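Local coordinates for protein beta-xylosidase (Uncultured organism, PDB 4MLG) that probably hydrolyses xylo-oligosaccharides, releasing xylose from their non-reducing ends, as a calcium-containing beta-propeller glycosidase of family 43, at residues H52-D57 against G62-H67. Numbering follows the deposited sequence.
Sequences HVFSMD and GEVTDH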
loop_
_atom_site.group_PDB
_atom_site.type_symbol
_atom_site.label_atom_id
_atom_site.label_comp_id
_atom_site.label_asym_id
_atom_site.label_seq_id
_atom_site.Cartn_x
_atom_site.Cartn_y
_atom_site.Cartn_z
ATOM N N HIS A 52 25.041 -2.743 -4.654
ATOM C CA HIS A 52 26.451 -2.964 -4.360
ATOM C C HIS A 52 26.903 -1.934 -3.327
ATOM O O HIS A 52 26.208 -0.947 -3.081
ATOM C CB HIS A 52 27.300 -2.842 -5.627
ATOM C CG HIS A 52 27.189 -4.017 -6.549
ATOM N ND1 HIS A 52 28.235 -4.888 -6.774
ATOM C CD2 HIS A 52 26.162 -4.462 -7.310
ATOM C CE1 HIS A 52 27.855 -5.819 -7.630
ATOM N NE2 HIS A 52 26.601 -5.583 -7.970
ATOM N N VAL A 53 28.062 -2.166 -2.720
ATOM C CA VAL A 53 28.625 -1.217 -1.763
ATOM C C VAL A 53 30.097 -0.949 -2.056
ATOM O O VAL A 53 30.917 -1.867 -2.059
ATOM C CB VAL A 53 28.474 -1.707 -0.306
ATOM C CG1 VAL A 53 29.270 -0.823 0.641
ATOM C CG2 VAL A 53 27.011 -1.736 0.099
ATOM N N PHE A 54 30.427 0.315 -2.306
ATOM C CA PHE A 54 31.802 0.700 -2.600
ATOM C C PHE A 54 32.406 1.514 -1.460
ATOM O O PHE A 54 31.704 2.266 -0.783
ATOM C CB PHE A 54 31.871 1.489 -3.909
ATOM C CG PHE A 54 31.331 0.742 -5.096
ATOM C CD1 PHE A 54 32.125 -0.162 -5.784
ATOM C CD2 PHE A 54 30.031 0.947 -5.528
ATOM C CE1 PHE A 54 31.632 -0.849 -6.877
ATOM C CE2 PHE A 54 29.533 0.262 -6.619
ATOM C CZ PHE A 54 30.334 -0.636 -7.295
ATOM N N SER A 55 33.710 1.360 -1.251
ATOM C CA SER A 55 34.406 2.094 -0.198
ATOM C C SER A 55 35.755 2.617 -0.680
ATOM O O SER A 55 36.418 1.987 -1.504
ATOM C CB SER A 55 34.593 1.214 1.039
ATOM O OG SER A 55 35.354 0.059 0.733
ATOM N N MET A 56 36.155 3.775 -0.162
ATOM C CA MET A 56 37.424 4.385 -0.538
ATOM C C MET A 56 38.200 4.836 0.694
ATOM O O MET A 56 37.625 5.023 1.766
ATOM C CB MET A 56 37.193 5.585 -1.459
ATOM C CG MET A 56 36.257 5.317 -2.623
ATOM S SD MET A 56 36.034 6.760 -3.677
ATOM C CE MET A 56 37.685 6.939 -4.348
ATOM N N ASP A 57 39.507 5.010 0.532
ATOM C CA ASP A 57 40.346 5.576 1.582
ATOM C C ASP A 57 40.783 6.979 1.181
ATOM O O ASP A 57 41.035 7.832 2.032
ATOM C CB ASP A 57 41.565 4.690 1.841
ATOM C CG ASP A 57 41.238 3.484 2.700
ATOM O OD1 ASP A 57 40.431 3.631 3.642
ATOM O OD2 ASP A 57 41.787 2.394 2.436
ATOM N N GLY A 62 42.623 7.621 -4.577
ATOM C CA GLY A 62 42.463 6.332 -3.927
ATOM C C GLY A 62 41.901 5.177 -4.737
ATOM O O GLY A 62 41.128 5.367 -5.650
ATOM N N GLU A 63 42.287 3.960 -4.389
ATOM C CA GLU A 63 41.676 2.780 -4.981
ATOM C C GLU A 63 40.233 2.608 -4.514
ATOM O O GLU A 63 39.900 2.938 -3.390
ATOM C CB GLU A 63 42.479 1.524 -4.653
ATOM C CG GLU A 63 41.829 0.260 -5.176
ATOM C CD GLU A 63 42.591 -0.994 -4.831
ATOM O OE1 GLU A 63 41.942 -1.973 -4.414
ATOM O OE2 GLU A 63 43.824 -1.007 -4.988
ATOM N N VAL A 64 39.378 2.082 -5.381
ATOM C CA VAL A 64 37.987 1.852 -5.020
ATOM C C VAL A 64 37.696 0.370 -4.880
ATOM O O VAL A 64 38.037 -0.418 -5.737
ATOM C CB VAL A 64 37.029 2.452 -6.049
ATOM C CG1 VAL A 64 35.606 2.405 -5.526
ATOM C CG2 VAL A 64 37.433 3.876 -6.363
ATOM N N THR A 65 37.071 0.006 -3.774
ATOM C CA THR A 65 36.816 -1.390 -3.432
ATOM C C THR A 65 35.341 -1.762 -3.576
ATOM O O THR A 65 34.472 -1.135 -2.969
ATOM C CB THR A 65 37.278 -1.709 -1.994
ATOM O OG1 THR A 65 38.703 -1.588 -1.910
ATOM C CG2 THR A 65 36.869 -3.121 -1.599
ATOM N N ASP A 66 35.068 -2.783 -4.385
ATOM C CA ASP A 66 33.715 -3.304 -4.540
ATOM C C ASP A 66 33.479 -4.406 -3.514
ATOM O O ASP A 66 34.163 -5.430 -3.525
ATOM C CB ASP A 66 33.509 -3.849 -5.957
ATOM C CG ASP A 66 32.042 -4.109 -6.285
ATOM O OD1 ASP A 66 31.235 -4.308 -5.353
ATOM O OD2 ASP A 66 31.697 -4.115 -7.485
ATOM N N HIS A 67 32.511 -4.195 -2.628
ATOM C CA HIS A 67 32.193 -5.186 -1.607
ATOM C C HIS A 67 31.187 -6.214 -2.118
ATOM O O HIS A 67 30.826 -7.149 -1.404
ATOM C CB HIS A 67 31.668 -4.508 -0.339
ATOM C CG HIS A 67 32.682 -3.646 0.347
ATOM N ND1 HIS A 67 33.612 -4.151 1.231
ATOM C CD2 HIS A 67 32.912 -2.314 0.280
ATOM C CE1 HIS A 67 34.371 -3.168 1.679
ATOM N NE2 HIS A 67 33.968 -2.042 1.117
#
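Ser55 and Thr65 form the hydrogen-bonded pair at the centre of a beta hairpin made by strands 50-56 and 64-72. These are the outer two strands of one sheet, or blade, of the five-bladed beta-propeller characteristic of family 43. Ser55 N donates to Thr65 O, and Thr65 N donates back to Ser55 O, each at 3.1 Å. Two residues along, His67 N donates to Val53 O with a N-H...O angle of 159°. Between these rungs lies the non-hydrogen-bonded pair of Phe54 and Asp66.

One face carries Phe54, Met56, Val64 and Asp66. Met56 bends at its end, with chi3 66°, which brings CE to 3.7 Å from Val64 CG2. The other methyl, Val64 CG1, lies 4.2 Å from Phe54 CB. Met13 and Pro29 pack on Phe54, while Leu7 lies against Met56. Phe54 and Met56 are thus buried within the same chain.

The same face opens toward solvent at Asp66, where the contact is looser. The Asp66 carboxylate is turned 51° from the Phe54 ring, with OD2 near CE1. His52 ND1 points almost straight at Asp66 OD1, but at 3.4 Å the bond is weak; the ring meets that oxygen in its own plane. OD1 also accepts from Gly68 N, further along the same strand, which helps to hold the carboxylate. At the other end of the hairpin, Asp57 OD1 of the exposed Asp57 forms a salt bridge with Lys24 NZ.

On the opposite face of the sheet, the His67 ring turns its edge to strand 50-56, beside Tyr26. Thr65 CG2 lies 4.1 Å above one face of the His67 ring, offset toward its rim. Ser55 OG stands between its backbone N and carbonyl carbon and shares a hydrogen bond with His67 NE2, in which either atom may donate.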